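Local coordinates for protein 11S globulin (Wrightia tinctoria, PDB 5WXU) that probably serves as a hexameric seed storage protein of the 11S globulin family and also binds the plant hormone auxin, at residues Pro302-Ile307 against Ser316-Tyr321; Tyr394-Gly399 against Leu403-Val408. All coordinates share one frame; numbering follows the deposited sequence.

Interaction 1: Pro302-Ile307 against Ser316-Tyr321. With PO4 (phosphate ion), chain O.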
ATOM      1  N   PRO B 302      28.397  19.949   1.458  1.00 38.28           N
ATOM      2  CA  PRO B 302      27.434  21.059   1.135  1.00 37.59           C
ATOM      3  C   PRO B 302      26.685  20.832  -0.187  1.00 38.70           C
ATOM      4  O   PRO B 302      25.612  21.405  -0.392  1.00 39.26           O
ATOM      5  CB  PRO B 302      28.357  22.299   0.986  1.00 41.96           C
ATOM      6  CG  PRO B 302      29.650  21.940   1.655  1.00 45.86           C
ATOM      7  CD  PRO B 302      29.790  20.434   1.555  1.00 43.01           C
ATOM      8  N   GLU B 303      27.290  20.070  -1.099  1.00 36.24           N
ATOM      9  CA  GLU B 303      26.625  19.667  -2.344  1.00 41.53           C
ATOM     10  C   GLU B 303      25.371  18.760  -2.180  1.00 34.96           C
ATOM     11  O   GLU B 303      24.631  18.566  -3.140  1.00 36.95           O
ATOM     12  CB  GLU B 303      27.677  19.060  -3.303  1.00 50.40           C
ATOM     13  CG  GLU B 303      28.638  20.186  -3.794  1.00 55.65           C
ATOM     14  CD  GLU B 303      29.800  19.761  -4.692  1.00 61.85           C
ATOM     15  OE1 GLU B 303      30.086  18.551  -4.807  1.00 68.59           O
ATOM     16  OE2 GLU B 303      30.444  20.670  -5.273  1.00 67.53           O
ATOM     17  N   ARG B 304      25.149  18.217  -0.997  1.00 32.39           N
ATOM     18  CA  ARG B 304      23.973  17.326  -0.614  1.00 30.03           C
ATOM     19  C   ARG B 304      22.783  18.210  -0.027  1.00 22.44           C
ATOM     20  O   ARG B 304      21.736  17.750   0.441  1.00 22.29           O
ATOM     21  CB  ARG B 304      24.453  16.284   0.393  1.00 34.22           C
ATOM     22  CG  ARG B 304      23.418  15.546   1.251  1.00 31.31           C
ATOM     23  CD  ARG B 304      22.690  14.541   0.362  1.00 39.78           C
ATOM     24  NE  ARG B 304      21.536  13.827   0.937  1.00 33.58           N
ATOM     25  CZ  ARG B 304      20.387  14.407   1.308  1.00 36.38           C
ATOM     26  NH1 ARG B 304      20.196  15.734   1.269  1.00 34.65           N
ATOM     27  NH2 ARG B 304      19.416  13.656   1.783  1.00 41.32           N
ATOM     28  N   ALA B 305      22.996  19.480  -0.009  1.00 22.35           N
ATOM     29  CA  ALA B 305      22.036  20.407   0.464  1.00 20.28           C
ATOM     30  C   ALA B 305      20.791  20.312  -0.402  1.00 18.71           C
ATOM     31  O   ALA B 305      20.872  20.163  -1.624  1.00 19.39           O
ATOM     32  CB  ALA B 305      22.579  21.788   0.322  1.00 20.63           C
ATOM     33  N   ASP B 306      19.696  20.460   0.280  1.00 20.09           N
ATOM     34  CA  ASP B 306      18.388  20.555  -0.355  1.00 19.30           C
ATOM     35  C   ASP B 306      17.900  21.990  -0.431  1.00 19.47           C
ATOM     36  O   ASP B 306      17.115  22.303  -1.307  1.00 18.80           O
ATOM     37  CB  ASP B 306      17.427  19.660   0.401  1.00 19.68           C
ATOM     38  CG  ASP B 306      17.817  18.164   0.287  1.00 19.69           C
ATOM     39  OD1 ASP B 306      18.095  17.676  -0.834  1.00 22.13           O
ATOM     40  OD2 ASP B 306      17.879  17.471   1.310  1.00 19.07           O
ATOM     41  N   ILE B 307      18.196  22.798   0.579  1.00 18.50           N
ATOM     42  CA  ILE B 307      17.927  24.228   0.616  1.00 18.17           C
ATOM     43  C   ILE B 307      19.280  24.926   0.771  1.00 18.52           C
ATOM     44  O   ILE B 307      20.056  24.562   1.618  1.00 17.95           O
ATOM     45  CB  ILE B 307      17.046  24.696   1.804  1.00 21.81           C
ATOM     46  CG1 ILE B 307      15.841  23.755   2.095  1.00 26.88           C
ATOM     47  CG2 ILE B 307      16.626  26.145   1.566  1.00 20.64           C
ATOM     48  CD1 ILE B 307      14.804  23.684   1.037  1.00 30.61           C
ATOM     49  N   SER B 316      20.123  20.001   4.835  1.00 18.01           N
ATOM     50  CA  SER B 316      20.302  18.721   4.114  1.00 18.17           C
ATOM     51  C   SER B 316      19.391  17.739   4.864  1.00 21.04           C
ATOM     52  O   SER B 316      19.595  17.418   6.051  1.00 19.15           O
ATOM     53  CB  SER B 316      21.739  18.270   4.050  1.00 18.55           C
ATOM     54  OG  SER B 316      22.513  19.312   3.536  1.00 17.39           O
ATOM     55  N   THR B 317      18.279  17.416   4.183  1.00 21.03           N
ATOM     56  CA  THR B 317      17.187  16.587   4.766  1.00 23.79           C
ATOM     57  C   THR B 317      17.378  15.083   4.479  1.00 25.03           C
ATOM     58  O   THR B 317      18.008  14.675   3.496  1.00 30.19           O
ATOM     59  CB  THR B 317      15.838  16.912   4.128  1.00 30.22           C
ATOM     60  OG1 THR B 317      15.849  16.426   2.754  1.00 39.19           O
ATOM     61  CG2 THR B 317      15.477  18.343   4.287  1.00 32.57           C
ATOM     62  N   LEU B 318      16.903  14.254   5.411  1.00 19.44           N
ATOM     63  CA  LEU B 318      17.096  12.837   5.244  1.00 19.16           C
ATOM     64  C   LEU B 318      15.750  12.206   5.645  1.00 20.54           C
ATOM     65  O   LEU B 318      15.395  12.148   6.842  1.00 18.51           O
ATOM     66  CB  LEU B 318      18.202  12.262   6.099  1.00 19.95           C
ATOM     67  CG  LEU B 318      18.496  10.767   5.951  1.00 22.06           C
ATOM     68  CD1 LEU B 318      18.950  10.534   4.528  1.00 26.99           C
ATOM     69  CD2 LEU B 318      19.525  10.333   6.968  1.00 23.92           C
ATOM     70  N   ASN B 319      14.947  11.795   4.653  1.00 17.07           N
ATOM     71  CA  ASN B 319      13.678  11.169   4.959  1.00 15.86           C
ATOM     72  C   ASN B 319      13.480   9.991   3.973  1.00 15.33           C
ATOM     73  O   ASN B 319      14.413   9.601   3.261  1.00 16.27           O
ATOM     74  CB  ASN B 319      12.480  12.169   4.791  1.00 16.79           C
ATOM     75  CG  ASN B 319      12.520  12.881   3.457  1.00 20.96           C
ATOM     76  OD1 ASN B 319      12.539  12.242   2.349  1.00 20.55           O
ATOM     77  ND2 ASN B 319      12.671  14.230   3.542  1.00 25.95           N
ATOM     78  N   SER B 320      12.321   9.395   4.079  1.00 15.92           N
ATOM     79  CA  SER B 320      12.030   8.203   3.290  1.00 15.61           C
ATOM     80  C   SER B 320      11.950   8.406   1.773  1.00 17.94           C
ATOM     81  O   SER B 320      11.923   7.457   1.043  1.00 19.99           O
ATOM     82  CB  SER B 320      10.846   7.473   3.849  1.00 17.42           C
ATOM     83  OG  SER B 320       9.708   8.302   3.874  1.00 19.68           O
ATOM     84  N   TYR B 321      12.010   9.627   1.294  1.00 17.21           N
ATOM     85  CA  TYR B 321      12.197   9.862  -0.139  1.00 16.98           C
ATOM     86  C   TYR B 321      13.661   9.735  -0.591  1.00 18.53           C
ATOM     87  O   TYR B 321      13.995   9.818  -1.774  1.00 19.20           O
ATOM     88  CB  TYR B 321      11.631  11.192  -0.559  1.00 18.94           C
ATOM     89  CG  TYR B 321      10.156  11.271  -0.491  1.00 19.31           C
ATOM     90  CD1 TYR B 321       9.364  10.588  -1.402  1.00 29.93           C
ATOM     91  CD2 TYR B 321       9.544  12.121   0.386  1.00 21.76           C
ATOM     92  CE1 TYR B 321       7.986  10.704  -1.361  1.00 30.76           C
ATOM     93  CE2 TYR B 321       8.171  12.246   0.439  1.00 22.49           C
ATOM     94  CZ  TYR B 321       7.402  11.548  -0.450  1.00 27.73           C
ATOM     95  OH  TYR B 321       6.015  11.661  -0.400  1.00 29.93           O
TER
HETATM   96  P   PO4 O 502       4.755  14.096   1.792  1.00 34.01           P
HETATM   97  O1  PO4 O 502       4.863  12.607   1.527  1.00 30.81           O
HETATM   98  O2  PO4 O 502       5.806  14.657   2.690  1.00 32.08           O
HETATM   99  O3  PO4 O 502       4.895  14.626   0.360  1.00 43.52           O
HETATM  100  O4  PO4 O 502       3.365  14.318   2.382  1.00 40.18           O
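Asp306 and Thr317 meet side chain to side chain, and one carboxylate oxygen, Asp306 OD2, carries the contact. Thr317 N donates to the anti lone pair of Asp306 OD2 at 2.9 Å, with an N-H...O angle of 152°. The hydroxyl Thr317 OG1 comes from above the carboxylate plane and donates to Asp306 OD2 at 2.7 Å. A third donor, Arg304 NH1, forms a salt bridge at 2.9 Å to Asp306 OD2, which lies in the guanidinium plane, at the edge. The Arg304 chain leaves with CG anti to the backbone N (chi1 162°) and bends at chi2 (73°), which lays the guanidinium alongside the 304-306 backbone, within reach of both Asp306 OD2 and Thr317 O. Its second terminal nitrogen, Arg304 NH2, points at Thr317 O; the modelled 2.4 Å is doubtfully short for this hydrogen bond. The site sits at the start of strand 307-309, outermost in its sheet within this chain, in the C-terminal cupin domain. There, Asp306 and Ile307 both face Val315 in a classic beta bulge. Ser316 OG packs 3.3 Å from Ala305 CA. Tyr321 OH meets phosphate O1 in its ring plane. Asp306 OD1 is salt-bridged to Lys150 of the second subunit, and Arg304 NH2 to Glu297. With an alanine in place of Asp306, the amide and hydroxyl of Thr317 would probably lose their shared acceptor, and Arg304 and Lys150 of the second subunit a balancing charge.

Interaction 2: Tyr394-Gly399 against Leu403-Val408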
ATOM      1  N   TYR B 394       9.691  27.883  17.179  1.00 18.39           N
ATOM      2  CA  TYR B 394      11.109  28.164  17.483  1.00 20.07           C
ATOM      3  C   TYR B 394      11.845  28.952  16.459  1.00 21.06           C
ATOM      4  O   TYR B 394      11.547  28.857  15.269  1.00 21.43           O
ATOM      5  CB  TYR B 394      11.891  26.883  17.774  1.00 20.94           C
ATOM      6  CG  TYR B 394      11.940  25.862  16.650  1.00 24.71           C
ATOM      7  CD1 TYR B 394      10.820  25.148  16.303  1.00 25.31           C
ATOM      8  CD2 TYR B 394      13.128  25.496  16.075  1.00 31.87           C
ATOM      9  CE1 TYR B 394      10.871  24.180  15.342  1.00 29.14           C
ATOM     10  CE2 TYR B 394      13.196  24.520  15.084  1.00 30.59           C
ATOM     11  CZ  TYR B 394      12.046  23.863  14.728  1.00 36.81           C
ATOM     12  OH  TYR B 394      12.056  22.862  13.772  1.00 36.48           O
ATOM     13  N   LEU B 395      12.863  29.672  16.919  1.00 21.79           N
ATOM     14  CA  LEU B 395      13.735  30.510  16.063  1.00 24.15           C
ATOM     15  C   LEU B 395      15.180  30.235  16.426  1.00 23.06           C
ATOM     16  O   LEU B 395      15.467  30.263  17.595  1.00 25.02           O
ATOM     17  CB  LEU B 395      13.655  31.998  16.449  1.00 30.58           C
ATOM     18  CG  LEU B 395      12.420  32.766  16.145  1.00 36.65           C
ATOM     19  CD1 LEU B 395      11.468  32.578  17.300  1.00 37.70           C
ATOM     20  CD2 LEU B 395      12.794  34.228  15.849  1.00 33.97           C
ATOM     21  N   LYS B 396      16.072  30.137  15.458  1.00 20.92           N
ATOM     22  CA  LYS B 396      17.484  29.897  15.674  1.00 25.49           C
ATOM     23  C   LYS B 396      18.256  30.978  14.908  1.00 26.02           C
ATOM     24  O   LYS B 396      17.895  31.330  13.770  1.00 24.03           O
ATOM     25  CB  LYS B 396      17.950  28.490  15.150  1.00 28.93           C
ATOM     26  CG  LYS B 396      17.084  27.279  15.542  1.00 35.35           C
ATOM     27  CD  LYS B 396      17.683  25.901  15.100  1.00 35.53           C
ATOM     28  CE  LYS B 396      16.750  25.031  14.243  1.00 38.26           C
ATOM     29  NZ  LYS B 396      16.534  23.657  14.827  1.00 48.36           N
ATOM     30  N   GLN B 397      19.337  31.482  15.528  1.00 22.77           N
ATOM     31  CA  GLN B 397      20.290  32.366  14.843  1.00 22.23           C
ATOM     32  C   GLN B 397      21.684  31.950  15.245  1.00 23.23           C
ATOM     33  O   GLN B 397      21.962  31.771  16.454  1.00 24.53           O
ATOM     34  CB  GLN B 397      20.120  33.803  15.261  1.00 24.37           C
ATOM     35  CG  GLN B 397      21.094  34.742  14.537  1.00 24.10           C
ATOM     36  CD  GLN B 397      20.720  36.182  14.662  1.00 30.71           C
ATOM     37  OE1 GLN B 397      20.121  36.611  15.655  1.00 30.36           O
ATOM     38  NE2 GLN B 397      21.103  36.966  13.651  1.00 36.85           N
ATOM     39  N   ALA B 398      22.538  31.834  14.266  1.00 20.08           N
ATOM     40  CA  ALA B 398      23.939  31.424  14.528  1.00 20.66           C
ATOM     41  C   ALA B 398      24.667  32.598  15.147  1.00 22.59           C
ATOM     42  O   ALA B 398      24.364  33.780  14.863  1.00 21.76           O
ATOM     43  CB  ALA B 398      24.665  31.033  13.278  1.00 20.95           C
ATOM     44  N   GLY B 399      25.644  32.271  15.958  1.00 22.43           N
ATOM     45  CA  GLY B 399      26.547  33.297  16.455  1.00 24.54           C
ATOM     46  C   GLY B 399      27.660  33.553  15.482  1.00 23.94           C
ATOM     47  O   GLY B 399      27.675  33.090  14.335  1.00 22.21           O
ATOM     48  N   LEU B 403      27.037  27.882  13.034  1.00 20.94           N
ATOM     49  CA  LEU B 403      26.295  26.947  13.838  1.00 19.82           C
ATOM     50  C   LEU B 403      26.012  25.734  12.937  1.00 21.12           C
ATOM     51  O   LEU B 403      25.542  25.900  11.836  1.00 22.30           O
ATOM     52  CB  LEU B 403      24.969  27.541  14.391  1.00 22.18           C
ATOM     53  CG  LEU B 403      24.080  26.491  15.124  1.00 19.98           C
ATOM     54  CD1 LEU B 403      24.797  26.029  16.387  1.00 20.60           C
ATOM     55  CD2 LEU B 403      22.794  27.146  15.468  1.00 21.62           C
ATOM     56  N   GLU B 404      26.392  24.556  13.379  1.00 20.71           N
ATOM     57  CA  GLU B 404      26.069  23.298  12.691  1.00 21.56           C
ATOM     58  C   GLU B 404      25.284  22.433  13.687  1.00 22.62           C
ATOM     59  O   GLU B 404      25.671  22.253  14.849  1.00 20.23           O
ATOM     60  CB  GLU B 404      27.275  22.515  12.219  1.00 23.80           C
ATOM     61  CG  GLU B 404      26.852  21.274  11.368  1.00 23.74           C
ATOM     62  CD  GLU B 404      28.039  20.438  11.025  1.00 24.82           C
ATOM     63  OE1 GLU B 404      28.801  20.129  11.942  1.00 28.93           O
ATOM     64  OE2 GLU B 404      28.323  20.201   9.831  1.00 24.62           O
ATOM     65  N   LEU B 405      24.158  21.888  13.218  1.00 20.71           N
ATOM     66  CA  LEU B 405      23.301  21.020  14.007  1.00 19.90           C
ATOM     67  C   LEU B 405      22.943  19.794  13.144  1.00 18.63           C
ATOM     68  O   LEU B 405      22.759  19.908  11.929  1.00 19.83           O
ATOM     69  CB  LEU B 405      21.932  21.742  14.230  1.00 24.31           C
ATOM     70  CG  LEU B 405      21.709  23.119  14.776  1.00 26.88           C
ATOM     71  CD1 LEU B 405      20.231  23.428  14.832  1.00 32.80           C
ATOM     72  CD2 LEU B 405      22.282  23.207  16.201  1.00 25.76           C
ATOM     73  N   TYR B 406      22.770  18.669  13.800  1.00 17.18           N
ATOM     74  CA  TYR B 406      22.068  17.479  13.279  1.00 18.97           C
ATOM     75  C   TYR B 406      20.802  17.274  14.122  1.00 19.39           C
ATOM     76  O   TYR B 406      20.849  17.332  15.359  1.00 20.79           O
ATOM     77  CB  TYR B 406      22.889  16.235  13.332  1.00 18.68           C
ATOM     78  CG  TYR B 406      24.079  16.192  12.406  1.00 19.39           C
ATOM     79  CD1 TYR B 406      25.297  16.894  12.699  1.00 20.41           C
ATOM     80  CD2 TYR B 406      24.049  15.442  11.230  1.00 17.09           C
ATOM     81  CE1 TYR B 406      26.354  16.834  11.844  1.00 22.67           C
ATOM     82  CE2 TYR B 406      25.146  15.380  10.390  1.00 20.28           C
ATOM     83  CZ  TYR B 406      26.293  16.062  10.707  1.00 21.66           C
ATOM     84  OH  TYR B 406      27.390  16.012   9.904  1.00 23.47           O
ATOM     85  N   THR B 407      19.684  17.023  13.450  1.00 18.00           N
ATOM     86  CA  THR B 407      18.381  16.882  14.089  1.00 17.38           C
ATOM     87  C   THR B 407      17.750  15.601  13.683  1.00 15.93           C
ATOM     88  O   THR B 407      17.866  15.202  12.535  1.00 17.69           O
ATOM     89  CB  THR B 407      17.489  18.050  13.740  1.00 18.92           C
ATOM     90  OG1 THR B 407      18.150  19.259  14.180  1.00 23.21           O
ATOM     91  CG2 THR B 407      16.234  17.992  14.391  1.00 20.13           C
ATOM     92  N   VAL B 408      17.210  14.919  14.670  1.00 15.46           N
ATOM     93  CA  VAL B 408      16.417  13.666  14.468  1.00 15.67           C
ATOM     94  C   VAL B 408      15.009  14.060  14.718  1.00 16.52           C
ATOM     95  O   VAL B 408      14.691  14.726  15.722  1.00 17.01           O
ATOM     96  CB  VAL B 408      16.859  12.595  15.463  1.00 16.45           C
ATOM     97  CG1 VAL B 408      15.884  11.383  15.408  1.00 16.63           C
ATOM     98  CG2 VAL B 408      18.260  12.200  15.099  1.00 17.15           C
TER
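Lys396 and Leu405 reach toward each other tip to tip between the two facing sheets of the C-terminal cupin jelly-roll barrel. Strand 393-399 belongs to one sheet and strand 402-409 to the other. No hydrogen bond joins the two segments, and the contact is made mainly by side chains. The Lys396 chain starts at CB, which points toward the other strand. CG stands anti to the carbonyl carbon (chi1 -47°), which sends the chain out from the strand toward Leu405. CD is the first atom of the chain to touch the facing strand, 3.6 Å from Leu405 CD1. The chain then bends at chi3 and chi4. CE lies 3.9 Å from Leu405 CD1 and also meets the ring edge of Tyr394, in the ring plane. NZ ends 3.7 Å from Leu405 CD1, so a single methyl borders the last three atoms of the lysine. The ammonium also has a long, weak ion pair with Glu336. Leu405 itself rests on Val358 and Phe386 of its own sheet, and Leu403 also packs on Val358. Nearer the turn the strands converge, and there Ala398 CB sits 3.7 Å from Leu403 CB.

Interactions 1 and 2 lie in the same C-terminal cupin domain. Their centres are 16 Å apart, and their nearest atoms are about 7 Å apart, without touching. One antiparallel sheet joins interaction 1 to segment 403-408: strand 313-318 pairs with 332-338, which pairs with 402-409. Arg335 spans this gap. Its backbone bonds to Ser316 of interaction 1, and its side chain makes a salt bridge to Glu404 in segment 403-408. Interaction 1 is polar and lies against the second subunit. Interaction 2 is mainly apolar, and the back of its segment 394-399 packs on Phe233 of the third subunit. Both lie away from the auxin pocket lined by Gly119, Cys120 and Pro121, and from Arg427, another auxin-binding residue.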